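Local coordinates for protein C alpha-dehydrogenase (Sphingobium sp. SYK-6, PDB 4YAG) that oxidises, as a short-chain dehydrogenase of the lignin beta-aryl ether cleavage pathway, an alcohol substrate at its alpha carbon with nicotinamide adenine dinucleotide as cofactor, at residues A146-M151 / E260-A265; N57-R62 / A80-P85; K101-Q106 / S210-T215; G129-G134 / M176-I181; A72-E77 / M124-G129. All coordinates share one frame; numbering follows the deposited sequence.

Contact 1: residues A146-M151 / E260-A265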
# COMPACT_ATOMS: atom_id res chain seq x y z
N ALA A 146 10.55 1.93 7.94
CA ALA A 146 10.43 2.79 6.76
C ALA A 146 8.98 2.96 6.29
O ALA A 146 8.68 3.80 5.44
CB ALA A 146 11.28 2.28 5.63
N GLY A 147 8.08 2.14 6.83
CA GLY A 147 6.68 2.27 6.52
C GLY A 147 5.99 3.23 7.45
O GLY A 147 4.80 3.51 7.27
N LEU A 148 6.73 3.77 8.41
CA LEU A 148 6.16 4.63 9.46
C LEU A 148 6.82 6.00 9.54
O LEU A 148 6.14 7.02 9.58
CB LEU A 148 6.31 3.92 10.80
CG LEU A 148 5.28 4.17 11.87
CD1 LEU A 148 3.89 3.74 11.36
CD2 LEU A 148 5.68 3.38 13.12
N THR A 149 8.15 6.04 9.58
CA THR A 149 8.89 7.29 9.65
C THR A 149 9.01 7.90 8.26
O THR A 149 9.06 7.18 7.27
CB THR A 149 10.27 7.07 10.28
OG1 THR A 149 10.79 8.31 10.79
CG2 THR A 149 11.24 6.45 9.30
N PRO A 150 9.05 9.24 8.16
CA PRO A 150 9.09 9.79 6.80
C PRO A 150 10.33 9.38 6.02
O PRO A 150 11.42 9.41 6.57
CB PRO A 150 9.11 11.30 7.05
CG PRO A 150 8.34 11.44 8.35
CD PRO A 150 8.80 10.27 9.18
N MET A 151 10.14 9.04 4.75
CA MET A 151 11.22 8.57 3.90
C MET A 151 11.35 9.46 2.67
O MET A 151 10.37 10.08 2.25
CB MET A 151 10.94 7.14 3.45
CG MET A 151 10.88 6.15 4.62
SD MET A 151 12.46 5.92 5.48
CE MET A 151 13.40 5.05 4.24
N GLU A 260 7.26 10.81 15.77
CA GLU A 260 6.45 11.76 16.54
C GLU A 260 6.16 13.01 15.74
O GLU A 260 5.05 13.54 15.77
CB GLU A 260 7.14 12.15 17.85
CG GLU A 260 7.14 11.03 18.85
CD GLU A 260 7.80 11.39 20.17
OE1 GLU A 260 8.86 12.05 20.15
OE2 GLU A 260 7.24 11.00 21.22
N ALA A 261 7.17 13.50 15.03
CA ALA A 261 7.01 14.74 14.27
C ALA A 261 6.04 14.52 13.11
O ALA A 261 5.24 15.40 12.81
CB ALA A 261 8.37 15.25 13.75
N ARG A 262 6.11 13.37 12.46
CA ARG A 262 5.15 13.00 11.41
C ARG A 262 3.73 12.94 11.99
O ARG A 262 2.78 13.51 11.43
CB ARG A 262 5.51 11.65 10.80
CG ARG A 262 4.59 11.23 9.67
CD ARG A 262 4.75 9.79 9.25
NE ARG A 262 3.71 9.50 8.28
CZ ARG A 262 3.04 8.37 8.16
NH1 ARG A 262 3.34 7.32 8.92
NH2 ARG A 262 2.08 8.29 7.26
N PHE A 263 3.59 12.22 13.09
CA PHE A 263 2.29 12.05 13.73
C PHE A 263 1.71 13.40 14.14
O PHE A 263 0.53 13.67 13.95
CB PHE A 263 2.43 11.15 14.97
CG PHE A 263 2.87 9.75 14.66
CD1 PHE A 263 2.71 9.19 13.39
CD2 PHE A 263 3.41 8.95 15.66
CE1 PHE A 263 3.13 7.90 13.13
CE2 PHE A 263 3.81 7.66 15.41
CZ PHE A 263 3.67 7.14 14.15
N GLN A 264 2.53 14.27 14.72
CA GLN A 264 2.04 15.61 15.04
C GLN A 264 1.59 16.40 13.83
O GLN A 264 0.59 17.10 13.90
CB GLN A 264 3.10 16.38 15.82
CG GLN A 264 3.23 15.84 17.22
CD GLN A 264 1.93 16.02 17.99
OE1 GLN A 264 1.31 17.08 17.94
NE2 GLN A 264 1.49 14.97 18.68
N ALA A 265 2.31 16.30 12.72
CA ALA A 265 1.92 17.00 11.52
C ALA A 265 0.58 16.46 10.99
O ALA A 265 -0.28 17.24 10.56
CB ALA A 265 3.01 16.93 10.45
O HOH W 1 2.40 4.56 7.84
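R262 and L148 carry the polar half of this contact between the C-terminal helix and the loop after strand 137-142 of the Rossmann-type sheet. R262 NH1 donates to L148 O at 2.9 Å; the bond meets a lone pair in the carbonyl plane, although it is bent (N-H...O 136°) and the oxygen lies 31° out of the guanidinium plane. A water extends the grip: it accepts from R262 NH1 and donates to G147 O at 2.7 Å. With CG anti to the backbone N (chi1 -177°) and the chain extended to NE, the arginine reaches L148 O directly and G147 O through the water. Its NE is taken by a salt bridge to E170 of the second subunit. An alanine here would probably leave that carboxylate without this arginine and L148 O without its donor.

The apolar half lies along the same arginine and beside it. The ring of P150 rests on the aliphatic stem, P150 CG standing 3.7 Å from R262 CB. L148 brings its CG to the ring edge of F263, 4.1 Å from CZ, the two side chains crossing at about a right angle.

F263 stacks on F263 of the second subunit, where L266 also packs against L148. The loop and helix 256-268 thus both face the second subunit, with helix 156-177 behind the loop, its I166 touching L148.

Contact 2: residues N57-R62 / A80-P85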
# COMPACT_ATOMS: atom_id res chain seq x y z
N ASN A 57 13.42 -31.67 11.01
CA ASN A 57 12.38 -30.73 11.42
C ASN A 57 12.34 -29.47 10.56
O ASN A 57 11.68 -28.50 10.93
CB ASN A 57 12.55 -30.39 12.90
CG ASN A 57 12.16 -31.54 13.78
OD1 ASN A 57 11.14 -32.19 13.54
ND2 ASN A 57 12.99 -31.85 14.77
N VAL A 58 13.01 -29.52 9.42
CA VAL A 58 13.11 -28.39 8.51
C VAL A 58 12.93 -28.88 7.07
O VAL A 58 13.66 -29.75 6.60
CB VAL A 58 14.46 -27.68 8.62
CG1 VAL A 58 14.47 -26.45 7.69
CG2 VAL A 58 14.72 -27.26 10.06
N HIS A 59 11.90 -28.34 6.42
CA HIS A 59 11.64 -28.64 5.02
C HIS A 59 11.81 -27.35 4.23
O HIS A 59 11.43 -26.29 4.71
CB HIS A 59 10.21 -29.16 4.85
CG HIS A 59 9.83 -29.48 3.44
ND1 HIS A 59 10.50 -30.42 2.68
CD2 HIS A 59 8.82 -29.03 2.66
CE1 HIS A 59 9.93 -30.52 1.50
NE2 HIS A 59 8.91 -29.68 1.45
N THR A 60 12.37 -27.43 3.02
CA THR A 60 12.57 -26.25 2.20
C THR A 60 11.74 -26.34 0.94
O THR A 60 11.57 -27.40 0.36
CB THR A 60 14.04 -26.07 1.81
OG1 THR A 60 14.50 -27.26 1.18
CG2 THR A 60 14.88 -25.81 3.06
N ILE A 61 11.24 -25.18 0.52
CA ILE A 61 10.49 -25.05 -0.72
C ILE A 61 10.98 -23.82 -1.45
O ILE A 61 10.99 -22.71 -0.88
CB ILE A 61 8.97 -24.88 -0.48
CG1 ILE A 61 8.38 -26.09 0.26
CG2 ILE A 61 8.23 -24.70 -1.80
CD1 ILE A 61 6.93 -25.93 0.63
N ARG A 62 11.35 -24.01 -2.70
CA ARG A 62 11.74 -22.90 -3.56
C ARG A 62 10.48 -22.32 -4.22
O ARG A 62 9.75 -23.05 -4.93
CB ARG A 62 12.73 -23.35 -4.61
CG ARG A 62 13.21 -22.21 -5.49
CD ARG A 62 14.28 -22.63 -6.44
NE ARG A 62 14.61 -21.56 -7.38
CZ ARG A 62 14.09 -21.43 -8.60
NH1 ARG A 62 13.19 -22.30 -9.06
NH2 ARG A 62 14.47 -20.42 -9.37
N ALA A 80 0.89 -31.26 3.76
CA ALA A 80 1.14 -32.68 3.50
C ALA A 80 2.46 -33.16 4.09
O ALA A 80 2.53 -34.25 4.64
CB ALA A 80 1.13 -32.95 1.99
N VAL A 81 3.49 -32.34 3.96
CA VAL A 81 4.84 -32.78 4.34
C VAL A 81 5.15 -32.53 5.82
O VAL A 81 5.74 -33.38 6.49
CB VAL A 81 5.92 -32.15 3.44
CG1 VAL A 81 7.35 -32.56 3.89
CG2 VAL A 81 5.69 -32.55 2.00
N MET A 82 4.74 -31.38 6.35
CA MET A 82 5.12 -30.98 7.70
C MET A 82 3.95 -30.65 8.60
O MET A 82 4.16 -30.38 9.78
CB MET A 82 6.06 -29.76 7.67
CG MET A 82 7.34 -30.00 6.90
SD MET A 82 8.40 -31.27 7.59
CE MET A 82 9.25 -30.31 8.84
N GLY A 83 2.73 -30.64 8.05
CA GLY A 83 1.55 -30.30 8.82
C GLY A 83 1.28 -28.80 8.84
O GLY A 83 2.17 -27.97 8.65
N GLY A 84 0.02 -28.44 9.06
CA GLY A 84 -0.31 -27.04 9.24
C GLY A 84 -0.16 -26.19 7.98
O GLY A 84 -0.55 -26.63 6.88
N PRO A 85 0.43 -24.99 8.11
CA PRO A 85 1.15 -24.47 9.28
C PRO A 85 0.24 -23.86 10.32
O PRO A 85 -0.90 -23.49 10.00
CB PRO A 85 2.02 -23.37 8.67
CG PRO A 85 1.15 -22.81 7.59
CD PRO A 85 0.37 -23.99 7.02
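This is an apolar contact at the protein surface, between the last turn of helix 68-82 and strand 58-62, the outermost strand at one end of the parallel Rossmann-type sheet. H59 and V81 meet by a CH-pi contact: V81 CG1 sits 3.9 Å from the centroid of the imidazole, only 3° off the ring normal, and is thus almost equally distant from all five ring atoms. A chi1 of 179° swings the histidine ring away from its backbone N, and chi2 of 60° turns this face to the helix.

M82 packs against the CB of the same histidine. Its CG comes to 3.6 Å from H59 CB, and SD lies 3.9 Å from that same carbon. Bends at both chi2 and chi3 fold the thioether back along the strand, where the methyl CE rests against the backbone at 3.6 Å from N57 C. No hydrogen bond joins the two segments directly. The imidazole is fixed instead by H59 NE2, which is hydrogen-bonded to E77 OE2, one turn before V81 on helix 68-82; this bond would limit rotation of the ring beneath the valine methyl.

Just past the helix, G83 takes up positive phi and the chain turns toward strand 87-90. Strand 31-36 lies next to strand 58-62 in the sheet and packs through R31 and V33 on M82, while helix 39-51 covers V58 and T60.

Contact 3: residues K101-Q106 / S210-T215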
# COMPACT_ATOMS: atom_id res chain seq x y z
N LYS A 101 13.28 9.32 -10.41
CA LYS A 101 13.00 9.59 -11.81
C LYS A 101 13.46 8.45 -12.72
O LYS A 101 13.10 8.41 -13.91
CB LYS A 101 13.63 10.90 -12.23
CG LYS A 101 13.13 12.10 -11.44
CD LYS A 101 13.66 13.41 -11.99
CE LYS A 101 15.16 13.53 -11.91
NZ LYS A 101 15.67 13.56 -10.50
N ASP A 102 14.24 7.53 -12.18
CA ASP A 102 14.75 6.39 -12.96
C ASP A 102 13.77 5.20 -12.85
O ASP A 102 13.77 4.31 -13.70
CB ASP A 102 16.11 5.91 -12.45
CG ASP A 102 17.25 6.84 -12.82
OD1 ASP A 102 17.05 7.74 -13.65
OD2 ASP A 102 18.36 6.64 -12.28
N ALA A 103 12.96 5.16 -11.80
CA ALA A 103 12.07 4.02 -11.60
C ALA A 103 11.01 3.96 -12.71
O ALA A 103 10.45 4.97 -13.12
CB ALA A 103 11.39 4.08 -10.24
N THR A 104 10.77 2.75 -13.20
CA THR A 104 9.77 2.51 -14.23
C THR A 104 8.60 1.72 -13.66
O THR A 104 8.62 1.30 -12.51
CB THR A 104 10.37 1.72 -15.35
OG1 THR A 104 10.71 0.42 -14.84
CG2 THR A 104 11.57 2.42 -15.91
N TYR A 105 7.58 1.49 -14.48
CA TYR A 105 6.46 0.69 -14.08
C TYR A 105 6.91 -0.70 -13.62
O TYR A 105 6.36 -1.25 -12.69
CB TYR A 105 5.45 0.56 -15.22
CG TYR A 105 4.45 1.70 -15.37
CD1 TYR A 105 3.74 2.18 -14.29
CD2 TYR A 105 4.22 2.26 -16.62
CE1 TYR A 105 2.79 3.21 -14.44
CE2 TYR A 105 3.28 3.29 -16.78
CZ TYR A 105 2.57 3.74 -15.70
OH TYR A 105 1.63 4.75 -15.85
N GLN A 106 7.94 -1.25 -14.26
CA GLN A 106 8.44 -2.56 -13.85
C GLN A 106 8.94 -2.52 -12.42
O GLN A 106 8.76 -3.49 -11.67
CB GLN A 106 9.54 -3.07 -14.77
CG GLN A 106 9.05 -3.67 -16.09
CD GLN A 106 8.64 -5.13 -15.93
OE1 GLN A 106 7.65 -5.42 -15.26
NE2 GLN A 106 9.43 -6.05 -16.50
N SER A 210 13.40 -2.49 -16.31
CA SER A 210 13.72 -1.84 -15.04
C SER A 210 14.63 -0.65 -15.30
O SER A 210 15.44 -0.66 -16.23
CB SER A 210 14.43 -2.82 -14.11
OG SER A 210 14.93 -2.17 -12.95
N GLY A 211 14.48 0.39 -14.49
CA GLY A 211 15.40 1.50 -14.57
C GLY A 211 16.46 1.53 -13.48
O GLY A 211 17.22 2.48 -13.41
N LEU A 212 16.53 0.48 -12.67
CA LEU A 212 17.33 0.51 -11.44
C LEU A 212 18.43 -0.55 -11.39
O LEU A 212 18.97 -0.84 -10.33
CB LEU A 212 16.41 0.33 -10.23
CG LEU A 212 15.37 1.44 -10.07
CD1 LEU A 212 14.44 1.17 -8.92
CD2 LEU A 212 16.05 2.80 -9.92
N ALA A 213 18.79 -1.13 -12.53
CA ALA A 213 19.83 -2.15 -12.52
C ALA A 213 21.13 -1.60 -11.94
O ALA A 213 21.82 -2.29 -11.20
CB ALA A 213 20.06 -2.69 -13.92
N GLU A 214 21.46 -0.36 -12.28
CA GLU A 214 22.71 0.24 -11.80
C GLU A 214 22.67 0.37 -10.29
O GLU A 214 23.67 0.09 -9.60
CB GLU A 214 22.96 1.60 -12.47
CG GLU A 214 24.25 2.27 -12.00
CD GLU A 214 24.52 3.59 -12.72
OE1 GLU A 214 23.80 3.93 -13.69
OE2 GLU A 214 25.47 4.30 -12.30
N THR A 215 21.52 0.77 -9.75
CA THR A 215 21.37 0.90 -8.32
C THR A 215 21.52 -0.46 -7.64
O THR A 215 22.18 -0.58 -6.60
CB THR A 215 20.03 1.54 -7.95
OG1 THR A 215 20.01 2.88 -8.46
CG2 THR A 215 19.84 1.58 -6.46
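A CA-H...O contact, rather than a conventional hydrogen bond, brings G211 against D102: G211 CA lies 3.4 Å from D102 O, with an angle of 161° at the hydrogen. A side chain on the glycine would run into that carbonyl. The approach joins two loops that each lead into a helix of this short-chain dehydrogenase, and S210 forms an ST turn in one of them, its OG accepting from L212 N at 3.1 Å.

T104 stands at the N-cap of helix 105-133. Its OG1 lies between the backbone N and the carbonyl carbon (chi1 65°), from where it receives a weak capping bond from Q106 N and is also hydrogen-bonded to G209 O. CG2 of the threonine packs on G211 N at 3.8 Å. A valine in its place would probably cost the helix end its cap and leave G209 O without this partner.

D107 ties the loops together from just beyond, bonding S210 OG, G211 N and T104 N. K101 reaches E178 of the second subunit in a salt bridge. At the other end of the contact L212 sets its two methyls against neighbouring beta carbons, CD2 at 4.0 Å from D102 CB and CD1 at 4.4 Å from A103 CB.

Contact 4: residues G129-G134 / M176-I181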
# COMPACT_ATOMS: atom_id res chain seq x y z
N GLY A 129 -6.97 -22.67 5.61
CA GLY A 129 -6.65 -23.91 6.28
C GLY A 129 -6.41 -23.70 7.76
O GLY A 129 -6.77 -24.54 8.56
N MET A 130 -5.80 -22.58 8.12
CA MET A 130 -5.55 -22.28 9.51
C MET A 130 -6.86 -22.12 10.26
O MET A 130 -6.99 -22.57 11.40
CB MET A 130 -4.69 -21.02 9.66
CG MET A 130 -3.29 -21.17 9.04
SD MET A 130 -2.36 -19.61 8.91
CE MET A 130 -2.10 -19.22 10.63
N ARG A 131 -7.84 -21.49 9.64
CA ARG A 131 -9.16 -21.41 10.24
C ARG A 131 -9.81 -22.79 10.32
O ARG A 131 -10.36 -23.17 11.35
CB ARG A 131 -10.06 -20.48 9.45
CG ARG A 131 -9.58 -19.06 9.29
CD ARG A 131 -10.63 -18.30 8.52
NE ARG A 131 -10.24 -16.98 8.04
CZ ARG A 131 -10.40 -15.84 8.73
NH1 ARG A 131 -10.94 -15.86 9.94
NH2 ARG A 131 -10.04 -14.69 8.18
N ALA A 132 -9.77 -23.53 9.22
CA ALA A 132 -10.45 -24.82 9.14
C ALA A 132 -9.97 -25.83 10.19
O ALA A 132 -10.76 -26.62 10.73
CB ALA A 132 -10.28 -25.41 7.77
N ARG A 133 -8.68 -25.80 10.48
CA ARG A 133 -8.09 -26.79 11.37
C ARG A 133 -8.48 -26.55 12.82
O ARG A 133 -8.42 -27.46 13.65
CB ARG A 133 -6.56 -26.83 11.21
CG ARG A 133 -6.14 -27.57 9.94
CD ARG A 133 -4.63 -27.72 9.79
NE ARG A 133 -3.94 -26.45 9.63
CZ ARG A 133 -3.74 -25.82 8.47
NH1 ARG A 133 -4.18 -26.32 7.32
NH2 ARG A 133 -3.10 -24.68 8.46
N GLY A 134 -8.87 -25.32 13.13
CA GLY A 134 -9.47 -24.99 14.41
C GLY A 134 -8.56 -25.03 15.61
O GLY A 134 -9.03 -25.15 16.74
N MET A 176 -9.07 -12.44 11.87
CA MET A 176 -8.27 -13.60 12.25
C MET A 176 -8.61 -14.06 13.66
O MET A 176 -8.63 -15.26 13.95
CB MET A 176 -6.79 -13.28 12.13
CG MET A 176 -6.36 -12.97 10.70
SD MET A 176 -6.66 -14.38 9.58
CE MET A 176 -6.61 -13.56 8.00
N ALA A 177 -8.89 -13.11 14.53
CA ALA A 177 -9.23 -13.43 15.92
C ALA A 177 -10.50 -14.29 16.01
O ALA A 177 -10.66 -15.03 16.99
CB ALA A 177 -9.42 -12.16 16.72
N GLU A 178 -11.40 -14.18 15.04
CA GLU A 178 -12.60 -15.04 15.04
C GLU A 178 -12.23 -16.52 15.16
O GLU A 178 -13.00 -17.33 15.66
CB GLU A 178 -13.40 -14.85 13.74
CG GLU A 178 -13.94 -13.48 13.54
CD GLU A 178 -14.54 -13.28 12.16
OE1 GLU A 178 -14.75 -14.29 11.45
OE2 GLU A 178 -14.80 -12.12 11.79
N ASP A 179 -11.06 -16.87 14.65
CA ASP A 179 -10.60 -18.25 14.64
C ASP A 179 -9.33 -18.42 15.47
O ASP A 179 -8.55 -19.35 15.24
CB ASP A 179 -10.39 -18.71 13.20
CG ASP A 179 -11.69 -18.81 12.43
OD1 ASP A 179 -12.45 -19.77 12.70
OD2 ASP A 179 -11.96 -17.92 11.58
N ASN A 180 -9.16 -17.54 16.46
CA ASN A 180 -8.06 -17.61 17.41
C ASN A 180 -6.71 -17.60 16.70
O ASN A 180 -5.76 -18.27 17.11
CB ASN A 180 -8.20 -18.84 18.30
CG ASN A 180 -7.28 -18.79 19.50
OD1 ASN A 180 -6.88 -17.72 19.96
ND2 ASN A 180 -6.95 -19.97 20.03
N ILE A 181 -6.63 -16.81 15.63
CA ILE A 181 -5.38 -16.54 14.95
C ILE A 181 -4.97 -15.12 15.29
O ILE A 181 -5.66 -14.15 14.96
CB ILE A 181 -5.53 -16.70 13.43
CG1 ILE A 181 -5.93 -18.14 13.07
CG2 ILE A 181 -4.24 -16.29 12.71
CD1 ILE A 181 -6.42 -18.29 11.64
O HOH W 2 -8.20 -22.00 14.03
O HOH W 3 -11.41 -21.97 13.71
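R131 and D179 form the salt bridge at the centre of this contact. NH1 donates to OD2 at 2.8 Å along a nearly straight line (160°), using the anti lone pair of the oxygen, which lies in the guanidinium plane. The two flat groups are nonetheless turned steeply, 79° apart; OD2 takes the bond from NH1, while OD1 takes a water. The extended arginine chain runs across the carboxylate, with R131 CD 3.4 Å from D179 OD2. E178 adds a more distant charge, well out of the guanidinium plane, and has its own salt bridge to K101 of the second subunit.

Two waters bridge the segments, one between the carbonyls M130 O and D179 O, the other from R131 O to the carboxylate oxygen D179 OD1.

Sulfur and methyl groups supply the packing. M176 places SD over one face of the guanidinium, 3.7 Å from R131 NH2, with its CE alongside. I181 inserts CD1 between the two neighbours on the opposing helix, 3.8 Å from M130 CB and 4.0 Å from R131 CG.

A Schellman motif ends the helix that carries M176: M176 O accepts from both I181 N and D179 N, and N180, at positive phi, bonds back to A177 O. The chain thereby turns from helix 156-177 into strand 181-187 beside the C-terminal end of helix 105-133, while I139 of strand 137-142 lies against both M176 and I181.

Contact 5: residues A72-E77 / M124-G129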
# COMPACT_ATOMS: atom_id res chain seq x y z
N ALA A 72 -0.36 -21.49 -3.63
CA ALA A 72 -1.37 -22.49 -3.39
C ALA A 72 -0.74 -23.89 -3.29
O ALA A 72 -1.13 -24.71 -2.44
CB ALA A 72 -2.41 -22.49 -4.50
N GLU A 73 0.23 -24.15 -4.17
CA GLU A 73 1.00 -25.39 -4.11
C GLU A 73 1.70 -25.49 -2.77
O GLU A 73 1.73 -26.55 -2.16
CB GLU A 73 2.04 -25.42 -5.23
CG GLU A 73 1.47 -25.58 -6.62
CD GLU A 73 2.50 -25.37 -7.72
OE1 GLU A 73 3.68 -25.13 -7.41
OE2 GLU A 73 2.11 -25.44 -8.90
N ALA A 74 2.30 -24.39 -2.34
CA ALA A 74 3.04 -24.40 -1.07
C ALA A 74 2.14 -24.70 0.13
O ALA A 74 2.56 -25.36 1.08
CB ALA A 74 3.78 -23.11 -0.88
N ALA A 75 0.90 -24.21 0.10
CA ALA A 75 -0.01 -24.48 1.20
C ALA A 75 -0.34 -25.97 1.24
O ALA A 75 -0.41 -26.58 2.31
CB ALA A 75 -1.29 -23.62 1.06
N ARG A 76 -0.54 -26.58 0.07
CA ARG A 76 -0.73 -28.03 0.01
C ARG A 76 0.51 -28.80 0.46
O ARG A 76 0.39 -29.77 1.22
CB ARG A 76 -1.13 -28.50 -1.39
CG ARG A 76 -2.54 -28.10 -1.80
CD ARG A 76 -2.95 -28.75 -3.09
NE ARG A 76 -2.17 -28.32 -4.25
CZ ARG A 76 -2.46 -27.27 -5.01
NH1 ARG A 76 -3.49 -26.46 -4.71
NH2 ARG A 76 -1.69 -26.97 -6.05
N GLU A 77 1.68 -28.38 -0.00
CA GLU A 77 2.92 -29.11 0.30
C GLU A 77 3.26 -28.98 1.79
O GLU A 77 3.63 -29.95 2.43
CB GLU A 77 4.07 -28.59 -0.58
CG GLU A 77 5.41 -29.31 -0.35
CD GLU A 77 6.50 -28.95 -1.37
OE1 GLU A 77 6.23 -28.18 -2.36
OE2 GLU A 77 7.64 -29.48 -1.15
N MET A 124 -4.00 -15.20 1.80
CA MET A 124 -5.06 -15.80 1.02
C MET A 124 -4.87 -17.30 0.84
O MET A 124 -5.84 -18.07 0.87
CB MET A 124 -5.15 -15.11 -0.35
CG MET A 124 -5.55 -13.62 -0.27
SD MET A 124 -7.18 -13.31 0.45
CE MET A 124 -8.14 -14.03 -0.85
N ALA A 125 -3.63 -17.71 0.64
CA ALA A 125 -3.34 -19.13 0.40
C ALA A 125 -3.37 -19.98 1.67
O ALA A 125 -3.77 -21.14 1.60
CB ALA A 125 -1.99 -19.29 -0.28
N PHE A 126 -2.96 -19.42 2.80
CA PHE A 126 -2.78 -20.20 4.03
C PHE A 126 -3.86 -20.05 5.09
O PHE A 126 -4.12 -21.00 5.83
CB PHE A 126 -1.43 -19.91 4.67
CG PHE A 126 -0.29 -20.54 3.94
CD1 PHE A 126 0.26 -19.93 2.83
CD2 PHE A 126 0.20 -21.77 4.33
CE1 PHE A 126 1.31 -20.52 2.11
CE2 PHE A 126 1.23 -22.35 3.62
CZ PHE A 126 1.78 -21.75 2.52
N THR A 127 -4.47 -18.89 5.21
CA THR A 127 -5.40 -18.73 6.32
C THR A 127 -6.68 -19.56 6.25
O THR A 127 -7.19 -19.93 7.29
CB THR A 127 -5.71 -17.24 6.70
OG1 THR A 127 -6.39 -16.60 5.63
CG2 THR A 127 -4.44 -16.53 7.06
N PRO A 128 -7.20 -19.89 5.04
CA PRO A 128 -8.38 -20.75 5.05
C PRO A 128 -8.13 -22.05 5.82
O PRO A 128 -8.97 -22.47 6.62
CB PRO A 128 -8.66 -20.99 3.57
CG PRO A 128 -8.20 -19.76 2.92
CD PRO A 128 -6.96 -19.35 3.68
N GLY A 129 -6.97 -22.67 5.61
CA GLY A 129 -6.65 -23.91 6.28
C GLY A 129 -6.41 -23.70 7.76
O GLY A 129 -6.77 -24.54 8.56
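A75 and A125 lie on two helices that run in roughly the same direction, their local axes 8.9 Å apart at closest approach and crossing at -35°. These are helices 68-82 and 105-133 of the Rossmann-type fold, lying next to each other against the parallel sheet. Small residues permit the approach: the CA atoms of A72 and A125 are 5.4 Å apart, and those of A75 and F126 are 5.8 Å apart. A75 CB comes to 3.5 Å from A125 O, and the A125 methyl, CB, lies 4.3 Å from A72 N. Helix 105-133 is kinked within 124-129, where P128 has no N-H to give and G129 N lacks its bond to the preceding turn.

F126 is the one large side chain in the contact. Its CG stands anti to the carbonyl carbon (chi1 -75°), which carries the ring across to helix 68-82. The far end of the ring passes close to the main chain, F126 CZ lying 3.5 Å from A75 CA, while A74 CB packs 4.2 Å from F126 CZ. M71, one turn back on helix 68-82, also touches the ring, which beyond the helices meets F9 of strand 7-11 and P85, in the buried layer between helices and sheet. One face of the ring receives A75 in a CH-pi contact, the methyl CB lying 3.9 Å from the ring centroid and 13° off its normal.

Overall arrangement
From the N terminus, contact 2 closes first, a short loop from edge strand 58-62 through helix 68-82. Contact 5 crosses it, joining that same helix to helix 105-133; the two touch through H59 and E77. Contact 4 follows in series, shares G129 with contact 5, and ties the end of helix 105-133 to the turn before strand 181-187. It nests inside the long loop of contact 3, which, across the chain's centre from contact 4, joins the start of helix 105-133 to the loop before helix 213-219 and also crosses contact 5. Contact 1 crosses both 3 and 4, bringing the C-terminal helix to the loop after strand 137-142. Contacts 1, 3, 4 and 5 touch the second subunit.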